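Side-chain contacts in RagA protein (Porphyromonas gingivalis, PDB 6SLN), which probably carries nutrients, perhaps peptides, across the bacterial outer membrane as a TonB-dependent receptor with a plugged beta-barrel: residues L410-Y415 with N479-T484; L302-K307 with Y401-V406; Q130-S135 with A864-K869. One frame throughout, in Å; residues are numbered along the deposited sequence.

Contact 1: residues L410-Y415 with N479-T484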
ATOM      1  N   LEU A 410     -20.744 -22.724  21.176  1.00 43.12           N
ATOM      2  CA  LEU A 410     -20.445 -21.341  21.516  1.00 41.00           C
ATOM      3  C   LEU A 410     -21.410 -20.405  20.790  1.00 40.99           C
ATOM      4  O   LEU A 410     -21.627 -20.532  19.583  1.00 35.46           O
ATOM      5  CB  LEU A 410     -18.989 -21.050  21.157  1.00 34.20           C
ATOM      6  CG  LEU A 410     -18.071 -20.300  22.119  1.00 34.06           C
ATOM      7  CD1 LEU A 410     -18.329 -20.656  23.551  1.00 41.18           C
ATOM      8  CD2 LEU A 410     -16.641 -20.629  21.753  1.00 33.73           C
ATOM      9  N   ALA A 411     -22.044 -19.507  21.541  1.00 39.23           N
ATOM     10  CA  ALA A 411     -22.906 -18.497  20.939  1.00 37.96           C
ATOM     11  C   ALA A 411     -22.054 -17.494  20.154  1.00 46.09           C
ATOM     12  O   ALA A 411     -20.823 -17.561  20.130  1.00 33.26           O
ATOM     13  CB  ALA A 411     -23.733 -17.796  22.017  1.00 34.85           C
ATOM     14  N   ASP A 412     -22.706 -16.540  19.495  1.00 49.71           N
ATOM     15  CA  ASP A 412     -21.925 -15.476  18.869  1.00 44.26           C
ATOM     16  C   ASP A 412     -21.379 -14.508  19.890  1.00 45.21           C
ATOM     17  O   ASP A 412     -20.435 -13.771  19.602  1.00 52.64           O
ATOM     18  CB  ASP A 412     -22.771 -14.681  17.880  1.00 46.41           C
ATOM     19  CG  ASP A 412     -23.016 -15.430  16.611  1.00 48.48           C
ATOM     20  OD1 ASP A 412     -22.226 -16.351  16.327  1.00 51.00           O
ATOM     21  OD2 ASP A 412     -23.992 -15.103  15.902  1.00 57.20           O
ATOM     22  N   VAL A 413     -21.940 -14.516  21.091  1.00 46.78           N
ATOM     23  CA  VAL A 413     -22.000 -13.310  21.883  1.00 43.18           C
ATOM     24  C   VAL A 413     -22.295 -13.738  23.309  1.00 49.96           C
ATOM     25  O   VAL A 413     -22.938 -14.763  23.544  1.00 56.60           O
ATOM     26  CB  VAL A 413     -23.091 -12.375  21.304  1.00 40.87           C
ATOM     27  CG1 VAL A 413     -24.503 -12.714  21.891  1.00 33.97           C
ATOM     28  CG2 VAL A 413     -22.706 -10.904  21.355  1.00 42.14           C
ATOM     29  N   TYR A 414     -21.813 -12.959  24.267  1.00 51.78           N
ATOM     30  CA  TYR A 414     -22.089 -13.229  25.672  1.00 46.31           C
ATOM     31  C   TYR A 414     -22.257 -11.899  26.395  1.00 45.28           C
ATOM     32  O   TYR A 414     -22.080 -10.822  25.814  1.00 47.13           O
ATOM     33  CB  TYR A 414     -20.992 -14.107  26.309  1.00 39.09           C
ATOM     34  CG  TYR A 414     -19.664 -13.415  26.502  1.00 44.51           C
ATOM     35  CD1 TYR A 414     -19.353 -12.816  27.705  1.00 46.52           C
ATOM     36  CD2 TYR A 414     -18.717 -13.348  25.470  1.00 45.36           C
ATOM     37  CE1 TYR A 414     -18.156 -12.196  27.893  1.00 38.77           C
ATOM     38  CE2 TYR A 414     -17.506 -12.715  25.650  1.00 38.37           C
ATOM     39  CZ  TYR A 414     -17.234 -12.127  26.873  1.00 42.61           C
ATOM     40  OH  TYR A 414     -16.028 -11.473  27.098  1.00 43.46           O
ATOM     41  N   TYR A 415     -22.615 -11.986  27.674  1.00 42.39           N
ATOM     42  CA  TYR A 415     -23.091 -10.839  28.432  1.00 38.77           C
ATOM     43  C   TYR A 415     -22.344 -10.676  29.754  1.00 44.22           C
ATOM     44  O   TYR A 415     -21.980 -11.656  30.417  1.00 41.21           O
ATOM     45  CB  TYR A 415     -24.569 -10.967  28.737  1.00 37.82           C
ATOM     46  CG  TYR A 415     -25.087  -9.863  29.619  1.00 39.13           C
ATOM     47  CD1 TYR A 415     -25.200  -8.576  29.130  1.00 38.52           C
ATOM     48  CD2 TYR A 415     -25.441 -10.100  30.949  1.00 37.96           C
ATOM     49  CE1 TYR A 415     -25.670  -7.563  29.921  1.00 44.57           C
ATOM     50  CE2 TYR A 415     -25.921  -9.088  31.744  1.00 38.48           C
ATOM     51  CZ  TYR A 415     -26.033  -7.823  31.218  1.00 38.96           C
ATOM     52  OH  TYR A 415     -26.497  -6.792  31.973  1.00 45.12           O
ATOM     53  N   ASN A 479     -22.151  -5.824  10.943  1.00 38.14           N
ATOM     54  CA  ASN A 479     -22.071  -6.578  12.168  1.00 31.16           C
ATOM     55  C   ASN A 479     -22.980  -5.894  13.186  1.00 41.88           C
ATOM     56  O   ASN A 479     -22.709  -4.744  13.567  1.00 42.68           O
ATOM     57  CB  ASN A 479     -20.617  -6.637  12.629  1.00 29.29           C
ATOM     58  CG  ASN A 479     -20.440  -7.304  13.993  1.00 47.17           C
ATOM     59  OD1 ASN A 479     -21.398  -7.787  14.604  1.00 55.73           O
ATOM     60  ND2 ASN A 479     -19.208  -7.322  14.478  1.00 42.87           N
ATOM     61  N   PRO A 480     -24.081  -6.530  13.612  1.00 39.91           N
ATOM     62  CA  PRO A 480     -24.967  -5.896  14.610  1.00 38.58           C
ATOM     63  C   PRO A 480     -24.301  -5.665  15.953  1.00 39.30           C
ATOM     64  O   PRO A 480     -24.801  -4.859  16.748  1.00 39.52           O
ATOM     65  CB  PRO A 480     -26.122  -6.896  14.747  1.00 31.74           C
ATOM     66  CG  PRO A 480     -25.483  -8.247  14.426  1.00 32.40           C
ATOM     67  CD  PRO A 480     -24.464  -7.921  13.318  1.00 30.83           C
ATOM     68  N   TYR A 481     -23.206  -6.369  16.240  1.00 42.89           N
ATOM     69  CA  TYR A 481     -22.513  -6.287  17.522  1.00 44.70           C
ATOM     70  C   TYR A 481     -21.255  -5.426  17.441  1.00 43.70           C
ATOM     71  O   TYR A 481     -20.356  -5.569  18.268  1.00 46.95           O
ATOM     72  CB  TYR A 481     -22.181  -7.699  18.026  1.00 36.32           C
ATOM     73  CG  TYR A 481     -23.343  -8.684  17.862  1.00 42.38           C
ATOM     74  CD1 TYR A 481     -24.609  -8.383  18.357  1.00 35.36           C
ATOM     75  CD2 TYR A 481     -23.167  -9.921  17.225  1.00 46.97           C
ATOM     76  CE1 TYR A 481     -25.651  -9.252  18.210  1.00 41.41           C
ATOM     77  CE2 TYR A 481     -24.217 -10.810  17.076  1.00 32.03           C
ATOM     78  CZ  TYR A 481     -25.468 -10.464  17.564  1.00 40.74           C
ATOM     79  OH  TYR A 481     -26.565 -11.319  17.428  1.00 33.07           O
ATOM     80  N   ASP A 482     -21.178  -4.553  16.446  1.00 47.17           N
ATOM     81  CA  ASP A 482     -20.094  -3.605  16.260  1.00 50.43           C
ATOM     82  C   ASP A 482     -20.603  -2.233  16.659  1.00 47.88           C
ATOM     83  O   ASP A 482     -21.810  -2.012  16.754  1.00 48.83           O
ATOM     84  CB  ASP A 482     -19.608  -3.601  14.801  1.00 55.11           C
ATOM     85  CG  ASP A 482     -18.107  -3.299  14.662  1.00 60.85           C
ATOM     86  OD1 ASP A 482     -17.600  -2.421  15.398  1.00 58.57           O
ATOM     87  OD2 ASP A 482     -17.444  -3.933  13.798  1.00 60.31           O
ATOM     88  N   SER A 483     -19.670  -1.312  16.924  1.00 48.59           N
ATOM     89  CA  SER A 483     -20.067   0.049  17.277  1.00 49.99           C
ATOM     90  C   SER A 483     -20.620   0.808  16.077  1.00 42.54           C
ATOM     91  O   SER A 483     -21.248   1.859  16.252  1.00 33.96           O
ATOM     92  CB  SER A 483     -18.880   0.817  17.871  1.00 51.16           C
ATOM     93  OG  SER A 483     -17.752   0.767  17.007  1.00 54.33           O
ATOM     94  N   THR A 484     -20.379   0.306  14.870  1.00 38.30           N
ATOM     95  CA  THR A 484     -20.787   0.970  13.646  1.00 44.80           C
ATOM     96  C   THR A 484     -21.019  -0.108  12.599  1.00 45.13           C
ATOM     97  O   THR A 484     -20.375  -1.166  12.641  1.00 41.23           O
ATOM     98  CB  THR A 484     -19.727   1.974  13.163  1.00 43.41           C
ATOM     99  OG1 THR A 484     -20.235   2.730  12.064  1.00 60.01           O
ATOM    100  CG2 THR A 484     -18.485   1.256  12.700  1.00 39.68           C
TER

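Contact 2: residues L302-K307 with Y401-V406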
ATOM      1  N   LEU A 302     -12.841 -22.355  30.115  1.00 37.10           N
ATOM      2  CA  LEU A 302     -11.712 -22.990  29.450  1.00 40.76           C
ATOM      3  C   LEU A 302     -12.092 -23.402  28.039  1.00 50.12           C
ATOM      4  O   LEU A 302     -11.498 -22.935  27.060  1.00 59.50           O
ATOM      5  CB  LEU A 302     -11.248 -24.209  30.254  1.00 47.69           C
ATOM      6  CG  LEU A 302     -10.143 -25.022  29.564  1.00 50.66           C
ATOM      7  CD1 LEU A 302      -8.915 -24.145  29.221  1.00 41.58           C
ATOM      8  CD2 LEU A 302      -9.737 -26.277  30.336  1.00 39.34           C
ATOM      9  N   LYS A 303     -13.107 -24.261  27.914  1.00 47.51           N
ATOM     10  CA  LYS A 303     -13.568 -24.661  26.592  1.00 51.71           C
ATOM     11  C   LYS A 303     -14.133 -23.485  25.797  1.00 47.36           C
ATOM     12  O   LYS A 303     -14.079 -23.503  24.564  1.00 39.91           O
ATOM     13  CB  LYS A 303     -14.588 -25.797  26.708  1.00 58.44           C
ATOM     14  CG  LYS A 303     -15.083 -26.302  25.352  1.00 66.58           C
ATOM     15  CD  LYS A 303     -15.974 -27.507  25.497  1.00 66.81           C
ATOM     16  CE  LYS A 303     -15.520 -28.337  26.681  1.00 69.99           C
ATOM     17  NZ  LYS A 303     -14.479 -29.331  26.290  1.00 73.95           N
ATOM     18  N   ALA A 304     -14.626 -22.447  26.468  1.00 45.64           N
ATOM     19  CA  ALA A 304     -15.085 -21.265  25.750  1.00 43.29           C
ATOM     20  C   ALA A 304     -13.960 -20.593  24.977  1.00 48.85           C
ATOM     21  O   ALA A 304     -14.221 -19.931  23.968  1.00 51.90           O
ATOM     22  CB  ALA A 304     -15.702 -20.270  26.732  1.00 46.27           C
ATOM     23  N   LEU A 305     -12.708 -20.715  25.444  1.00 50.28           N
ATOM     24  CA  LEU A 305     -11.600 -19.987  24.841  1.00 42.39           C
ATOM     25  C   LEU A 305     -10.438 -20.838  24.353  1.00 39.06           C
ATOM     26  O   LEU A 305      -9.491 -20.272  23.806  1.00 42.18           O
ATOM     27  CB  LEU A 305     -11.074 -18.902  25.804  1.00 37.71           C
ATOM     28  CG  LEU A 305     -12.143 -17.850  26.092  1.00 39.94           C
ATOM     29  CD1 LEU A 305     -12.167 -17.548  27.559  1.00 51.21           C
ATOM     30  CD2 LEU A 305     -12.008 -16.584  25.244  1.00 35.86           C
ATOM     31  N   PHE A 306     -10.469 -22.155  24.528  1.00 38.46           N
ATOM     32  CA  PHE A 306      -9.396 -23.011  24.033  1.00 34.39           C
ATOM     33  C   PHE A 306     -10.001 -24.292  23.491  1.00 49.64           C
ATOM     34  O   PHE A 306     -11.018 -24.784  23.987  1.00 54.24           O
ATOM     35  CB  PHE A 306      -8.346 -23.347  25.121  1.00 34.86           C
ATOM     36  CG  PHE A 306      -7.497 -22.177  25.528  1.00 39.52           C
ATOM     37  CD1 PHE A 306      -7.970 -21.235  26.429  1.00 41.16           C
ATOM     38  CD2 PHE A 306      -6.235 -22.009  24.991  1.00 38.52           C
ATOM     39  CE1 PHE A 306      -7.191 -20.157  26.799  1.00 43.69           C
ATOM     40  CE2 PHE A 306      -5.448 -20.952  25.364  1.00 41.35           C
ATOM     41  CZ  PHE A 306      -5.928 -20.019  26.266  1.00 46.02           C
ATOM     42  N   LYS A 307      -9.352 -24.834  22.470  1.00 58.19           N
ATOM     43  CA  LYS A 307      -9.854 -25.963  21.707  1.00 61.16           C
ATOM     44  C   LYS A 307      -8.689 -26.904  21.475  1.00 55.35           C
ATOM     45  O   LYS A 307      -7.531 -26.536  21.651  1.00 60.81           O
ATOM     46  CB  LYS A 307     -10.446 -25.504  20.363  1.00 69.25           C
ATOM     47  CG  LYS A 307      -9.460 -24.633  19.552  1.00 84.66           C
ATOM     48  CD  LYS A 307      -9.904 -24.314  18.111  1.00 92.49           C
ATOM     49  CE  LYS A 307      -8.785 -24.605  17.090  1.00 95.36           C
ATOM     50  NZ  LYS A 307      -9.267 -24.930  15.708  1.00 98.17           N
ATOM     51  N   TYR A 401     -21.700 -16.458  33.964  1.00 39.31           N
ATOM     52  CA  TYR A 401     -21.769 -15.871  32.636  1.00 38.48           C
ATOM     53  C   TYR A 401     -21.484 -16.973  31.634  1.00 38.12           C
ATOM     54  O   TYR A 401     -20.484 -17.685  31.755  1.00 45.30           O
ATOM     55  CB  TYR A 401     -20.766 -14.728  32.477  1.00 37.85           C
ATOM     56  CG  TYR A 401     -21.239 -13.479  33.131  1.00 38.11           C
ATOM     57  CD1 TYR A 401     -22.586 -13.157  33.149  1.00 38.50           C
ATOM     58  CD2 TYR A 401     -20.349 -12.641  33.782  1.00 38.07           C
ATOM     59  CE1 TYR A 401     -23.033 -12.012  33.766  1.00 38.82           C
ATOM     60  CE2 TYR A 401     -20.783 -11.503  34.422  1.00 38.39           C
ATOM     61  CZ  TYR A 401     -22.122 -11.185  34.411  1.00 38.78           C
ATOM     62  OH  TYR A 401     -22.542 -10.027  35.032  1.00 39.15           O
ATOM     63  N   ASN A 402     -22.363 -17.110  30.650  1.00 41.78           N
ATOM     64  CA  ASN A 402     -22.395 -18.287  29.786  1.00 42.88           C
ATOM     65  C   ASN A 402     -22.285 -17.850  28.338  1.00 40.93           C
ATOM     66  O   ASN A 402     -23.217 -17.202  27.820  1.00 36.87           O
ATOM     67  CB  ASN A 402     -23.683 -19.075  30.007  1.00 45.45           C
ATOM     68  CG  ASN A 402     -23.726 -20.366  29.222  1.00 47.82           C
ATOM     69  OD1 ASN A 402     -22.706 -20.916  28.812  1.00 60.88           O
ATOM     70  ND2 ASN A 402     -24.910 -20.852  29.011  1.00 39.00           N
ATOM     71  N   PRO A 403     -21.191 -18.176  27.652  1.00 39.36           N
ATOM     72  CA  PRO A 403     -21.080 -17.846  26.226  1.00 45.41           C
ATOM     73  C   PRO A 403     -21.586 -18.939  25.299  1.00 45.22           C
ATOM     74  O   PRO A 403     -21.366 -18.841  24.092  1.00 43.42           O
ATOM     75  CB  PRO A 403     -19.562 -17.652  26.056  1.00 35.14           C
ATOM     76  CG  PRO A 403     -18.977 -18.689  27.007  1.00 35.69           C
ATOM     77  CD  PRO A 403     -19.986 -18.860  28.148  1.00 36.51           C
ATOM     78  N   PHE A 404     -22.233 -19.976  25.823  1.00 52.06           N
ATOM     79  CA  PHE A 404     -22.729 -21.059  24.988  1.00 53.47           C
ATOM     80  C   PHE A 404     -24.238 -20.963  24.848  1.00 56.92           C
ATOM     81  O   PHE A 404     -24.921 -20.409  25.711  1.00 63.03           O
ATOM     82  CB  PHE A 404     -22.364 -22.432  25.556  1.00 51.13           C
ATOM     83  CG  PHE A 404     -20.891 -22.608  25.884  1.00 46.03           C
ATOM     84  CD1 PHE A 404     -20.384 -22.192  27.101  1.00 37.22           C
ATOM     85  CD2 PHE A 404     -20.032 -23.245  24.994  1.00 36.65           C
ATOM     86  CE1 PHE A 404     -19.040 -22.377  27.408  1.00 41.70           C
ATOM     87  CE2 PHE A 404     -18.684 -23.433  25.305  1.00 36.52           C
ATOM     88  CZ  PHE A 404     -18.192 -23.004  26.508  1.00 36.73           C
ATOM     89  N   ASP A 405     -24.754 -21.507  23.746  1.00 59.78           N
ATOM     90  CA  ASP A 405     -26.194 -21.679  23.582  1.00 53.31           C
ATOM     91  C   ASP A 405     -26.631 -22.929  24.352  1.00 51.52           C
ATOM     92  O   ASP A 405     -25.840 -23.563  25.061  1.00 49.42           O
ATOM     93  CB  ASP A 405     -26.567 -21.708  22.096  1.00 37.02           C
ATOM     94  CG  ASP A 405     -26.171 -23.020  21.378  1.00 47.11           C
ATOM     95  OD1 ASP A 405     -25.696 -23.995  21.993  1.00 53.07           O
ATOM     96  OD2 ASP A 405     -26.355 -23.085  20.147  1.00 52.57           O
ATOM     97  N   VAL A 406     -27.902 -23.311  24.206  1.00 46.80           N
ATOM     98  CA  VAL A 406     -28.445 -24.402  25.011  1.00 49.69           C
ATOM     99  C   VAL A 406     -27.984 -25.768  24.534  1.00 60.14           C
ATOM    100  O   VAL A 406     -28.140 -26.758  25.262  1.00 63.20           O
ATOM    101  CB  VAL A 406     -29.980 -24.347  25.025  1.00 48.42           C
ATOM    102  CG1 VAL A 406     -30.446 -23.181  25.880  1.00 46.19           C
ATOM    103  CG2 VAL A 406     -30.510 -24.245  23.608  1.00 47.43           C
TER

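Contact 3: residues Q130-S135 with A864-K869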
ATOM      1  N   GLN A 130      20.517 -22.040  26.373  1.00 44.10           N
ATOM      2  CA  GLN A 130      19.260 -21.923  27.118  1.00 44.83           C
ATOM      3  C   GLN A 130      18.128 -21.558  26.158  1.00 46.05           C
ATOM      4  O   GLN A 130      17.996 -20.401  25.742  1.00 51.02           O
ATOM      5  CB  GLN A 130      19.371 -20.904  28.252  1.00 40.25           C
ATOM      6  CG  GLN A 130      18.427 -21.208  29.421  1.00 39.42           C
ATOM      7  CD  GLN A 130      18.304 -20.084  30.445  1.00 43.14           C
ATOM      8  OE1 GLN A 130      18.489 -20.306  31.644  1.00 41.48           O
ATOM      9  NE2 GLN A 130      17.971 -18.879  29.981  1.00 49.29           N
ATOM     10  N   VAL A 131      17.291 -22.551  25.846  1.00 39.24           N
ATOM     11  CA  VAL A 131      16.149 -22.399  24.948  1.00 44.26           C
ATOM     12  C   VAL A 131      14.898 -22.173  25.773  1.00 43.71           C
ATOM     13  O   VAL A 131      14.629 -22.933  26.709  1.00 55.90           O
ATOM     14  CB  VAL A 131      15.953 -23.643  24.067  1.00 42.73           C
ATOM     15  CG1 VAL A 131      14.836 -23.374  23.076  1.00 42.68           C
ATOM     16  CG2 VAL A 131      17.263 -24.058  23.382  1.00 43.15           C
ATOM     17  N   MET A 132      14.108 -21.165  25.410  1.00 41.31           N
ATOM     18  CA  MET A 132      12.792 -20.995  26.024  1.00 46.16           C
ATOM     19  C   MET A 132      11.841 -20.301  25.050  1.00 49.81           C
ATOM     20  O   MET A 132      12.204 -19.303  24.418  1.00 53.26           O
ATOM     21  CB  MET A 132      12.886 -20.213  27.345  1.00 36.43           C
ATOM     22  CG  MET A 132      13.248 -21.076  28.551  1.00 43.43           C
ATOM     23  SD  MET A 132      13.124 -20.191  30.102  1.00 59.85           S
ATOM     24  CE  MET A 132      14.600 -19.186  30.055  1.00 54.77           C
ATOM     25  N   THR A 133      10.640 -20.853  24.917  1.00 50.92           N
ATOM     26  CA  THR A 133       9.551 -20.250  24.158  1.00 50.95           C
ATOM     27  C   THR A 133       8.470 -19.849  25.147  1.00 50.65           C
ATOM     28  O   THR A 133       7.941 -20.701  25.869  1.00 56.11           O
ATOM     29  CB  THR A 133       8.990 -21.224  23.125  1.00 51.21           C
ATOM     30  OG1 THR A 133      10.062 -21.991  22.559  1.00 56.66           O
ATOM     31  CG2 THR A 133       8.263 -20.466  22.030  1.00 45.26           C
ATOM     32  N   THR A 134       8.161 -18.560  25.198  1.00 44.37           N
ATOM     33  CA  THR A 134       7.297 -18.020  26.235  1.00 43.07           C
ATOM     34  C   THR A 134       5.830 -17.979  25.835  1.00 51.86           C
ATOM     35  O   THR A 134       5.009 -17.456  26.599  1.00 56.91           O
ATOM     36  CB  THR A 134       7.764 -16.615  26.611  1.00 45.56           C
ATOM     37  OG1 THR A 134       8.000 -15.861  25.418  1.00 44.13           O
ATOM     38  CG2 THR A 134       9.071 -16.676  27.420  1.00 40.00           C
ATOM     39  N   SER A 135       5.487 -18.490  24.656  1.00 49.22           N
ATOM     40  CA  SER A 135       4.112 -18.522  24.188  1.00 46.17           C
ATOM     41  C   SER A 135       3.934 -19.785  23.357  1.00 54.70           C
ATOM     42  O   SER A 135       4.829 -20.184  22.606  1.00 56.75           O
ATOM     43  CB  SER A 135       3.750 -17.264  23.378  1.00 38.21           C
ATOM     44  OG  SER A 135       2.411 -17.310  22.893  1.00 39.60           O
ATOM     45  N   ALA A 864      14.391 -32.098  29.353  1.00 60.24           N
ATOM     46  CA  ALA A 864      15.047 -30.808  29.465  1.00 55.31           C
ATOM     47  C   ALA A 864      14.560 -30.145  30.745  1.00 53.55           C
ATOM     48  O   ALA A 864      13.420 -30.358  31.175  1.00 47.94           O
ATOM     49  CB  ALA A 864      14.742 -29.928  28.246  1.00 42.37           C
ATOM     50  N   TYR A 865      15.419 -29.334  31.356  1.00 52.58           N
ATOM     51  CA  TYR A 865      14.995 -28.649  32.567  1.00 56.39           C
ATOM     52  C   TYR A 865      15.602 -27.252  32.664  1.00 61.95           C
ATOM     53  O   TYR A 865      16.630 -26.932  32.051  1.00 57.86           O
ATOM     54  CB  TYR A 865      15.328 -29.464  33.820  1.00 52.74           C
ATOM     55  CG  TYR A 865      16.760 -29.915  33.916  1.00 51.75           C
ATOM     56  CD1 TYR A 865      17.170 -31.107  33.339  1.00 54.31           C
ATOM     57  CD2 TYR A 865      17.695 -29.167  34.613  1.00 55.85           C
ATOM     58  CE1 TYR A 865      18.479 -31.532  33.435  1.00 57.89           C
ATOM     59  CE2 TYR A 865      19.010 -29.583  34.717  1.00 57.71           C
ATOM     60  CZ  TYR A 865      19.393 -30.765  34.130  1.00 59.39           C
ATOM     61  OH  TYR A 865      20.696 -31.166  34.224  1.00 60.63           O
ATOM     62  N   ILE A 866      14.920 -26.420  33.444  1.00 60.48           N
ATOM     63  CA  ILE A 866      15.301 -25.045  33.720  1.00 52.16           C
ATOM     64  C   ILE A 866      15.126 -24.862  35.223  1.00 55.95           C
ATOM     65  O   ILE A 866      13.996 -24.783  35.712  1.00 56.55           O
ATOM     66  CB  ILE A 866      14.449 -24.042  32.929  1.00 45.44           C
ATOM     67  CG1 ILE A 866      14.668 -24.229  31.430  1.00 50.14           C
ATOM     68  CG2 ILE A 866      14.750 -22.614  33.334  1.00 40.76           C
ATOM     69  CD1 ILE A 866      16.007 -23.732  30.941  1.00 60.75           C
ATOM     70  N   VAL A 867      16.236 -24.815  35.953  1.00 59.89           N
ATOM     71  CA  VAL A 867      16.244 -24.747  37.412  1.00 60.33           C
ATOM     72  C   VAL A 867      16.740 -23.375  37.847  1.00 58.52           C
ATOM     73  O   VAL A 867      17.685 -22.834  37.267  1.00 53.33           O
ATOM     74  CB  VAL A 867      17.128 -25.857  38.014  1.00 56.84           C
ATOM     75  CG1 VAL A 867      17.126 -25.777  39.532  1.00 50.12           C
ATOM     76  CG2 VAL A 867      16.657 -27.223  37.535  1.00 55.36           C
ATOM     77  N   GLY A 868      16.114 -22.819  38.878  1.00 58.10           N
ATOM     78  CA  GLY A 868      16.447 -21.477  39.289  1.00 54.59           C
ATOM     79  C   GLY A 868      15.609 -20.392  38.655  1.00 58.47           C
ATOM     80  O   GLY A 868      15.883 -19.206  38.896  1.00 55.81           O
ATOM     81  N   LYS A 869      14.588 -20.758  37.873  1.00 57.08           N
ATOM     82  CA  LYS A 869      13.654 -19.792  37.309  1.00 51.09           C
ATOM     83  C   LYS A 869      12.629 -19.377  38.361  1.00 50.10           C
ATOM     84  O   LYS A 869      12.025 -20.221  39.033  1.00 62.37           O
ATOM     85  CB  LYS A 869      12.966 -20.380  36.071  1.00 45.44           C
ATOM     86  CG  LYS A 869      11.986 -19.455  35.347  1.00 43.86           C
ATOM     87  CD  LYS A 869      12.059 -19.682  33.829  1.00 47.70           C
ATOM     88  CE  LYS A 869      10.759 -19.370  33.109  1.00 45.68           C
ATOM     89  NZ  LYS A 869      10.215 -17.990  33.319  1.00 45.41           N
TER

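Contact 1: residues L410-Y415 with N479-T484
Tyr481 presents one face of its ring to Val413, and this pair makes up most of the contact. The methyl CG2 of Val413 stands almost over the ring centre, 4.2 Å from the centroid of Tyr481 and 12° off the ring normal, a CH-pi contact. Its other methyl, CG1, is tucked between the backbone N and the carbonyl carbon (chi1 86°), a rotation that turns CG2 to the phenol. The two side chains meet at about a right angle. On the opposite face lies Pro480 CG, 3.7 Å above the plane of the Tyr481 ring, so the ring is sandwiched between its own neighbour in the chain and the short strand 413-414. Asp412 adds a looser touch, its CB coming obliquely to within 4.2 Å of Tyr481 CE2. Behind the ring, residues 479-482 form a type I turn. Asn479 closes an Asx turn inside it, its OD1 accepting from the backbone N of Tyr481 at 2.8 Å, with that donor above the carbonyl plane. The hydroxyl of Tyr481 bonds to Ser281 OG of helix 280-283, and Asp482 makes a salt bridge with Arg433. Between the segments the contact is thus held by dispersion and a weak CH-pi attraction, while the bond to Ser281 ties down the end of the buried ring and the other polar bonds hold the turn that carries it.

Contact 2: residues L302-K307 with Y401-V406
Ala304 sets its methyl against two neighbouring side chains of the 401-406 loop, Pro403 and Phe404. Its CB lies 3.6 Å from Pro403 CG and 3.7 Å from Phe404 CZ. The aromatic ring comes edge first: CZ, at the far end of the ring, also reaches Ala304 N at 3.6 Å, and that nitrogen sits near the ring plane. The carbonyl carbon of Lys303 is at the same edge, whereas the side chain of Lys303 starts out extended (chi1 -178°) but curls at its outer torsions, and its end leads away from the loop. Phe404 gets there because its CG is anti to the carbonyl carbon, beside the backbone N (chi1 -52°), which swings the ring toward the end of helix 301-305. Asn402 forms an Asx turn at the loop's bend, its OD1 accepting from the backbone N of Phe404 at 3.2 Å, with the donor above the carbonyl plane. Nearby, Arg341 bonds to the Lys303 carbonyl oxygen and Asn402 ND2 to Phe291 O. The methyl thus sits in the angle between Pro403 CG and Phe404 CZ: side chain to side chain the contact is apolar, with the phenyl edge also resting on helix backbone.

Contact 3: residues Q130-S135 with A864-K869
Met132 and Lys869 lie alongside each other, their chains running past in opposite directions. The thioether SD of Met132 rests against the aliphatic part of the lysine, 3.9 Å from Lys869 CD and equally close to CE. The first two torsions of the methionine (chi1 -84°, chi2 -172°) carry its sulfur to the lysine, and the last (chi3 -76°) turns the methyl CE aside. Lys869 NZ bonds to the backbone oxygen of Gly975, and it is CD and CE that pack on Met132. The second pairing has a different orientation: Gln130 and Ile866 cross at about a right angle, with Gln130 CG 3.8 Å from Ile866 CD1. Gln130 CG is anti to its own N and the chain stays extended, which brings its methylene part up to the isoleucine although its CB does not point straight at 864-869. Ile866 gives its two ends to different partners, since CG2 lies 4.4 Å from Met132 SD in a looser contact. Pro842 touches both Gln130 and Ile866, and Phe926 of the adjacent strand 921-937 also packs on the isoleucine. Strand 129-132 pairs with 143-146 in the plug, each strand antiparallel to the other, and strand 857-873 belongs to the barrel wall. Mostly apolar portions of the side chains (methylenes, the thioether, isoleucine methyls) thus join the inserted plug to the inner wall, the plug-in-barrel architecture of TonB-dependent receptors.

Contacts 1 and 2 form one neighbourhood, their centres 14 Å apart, and they touch directly: Ala411 N lies 2.7 Å from Pro403 O, a probable hydrogen bond, and Leu410 packs on both Phe404 and Ala304. Along the chain contact 2 closes before contact 1 opens, and the connection between strands 363-377 and 435-450 supplies a segment to each. Together they bind long loops, probably extracellular as in related receptors. Contact 3 lies 39 Å from contact 1 and 32 Å from contact 2, centre to centre. It joins plug and barrel, and both other contacts are nested within the chain span it closes.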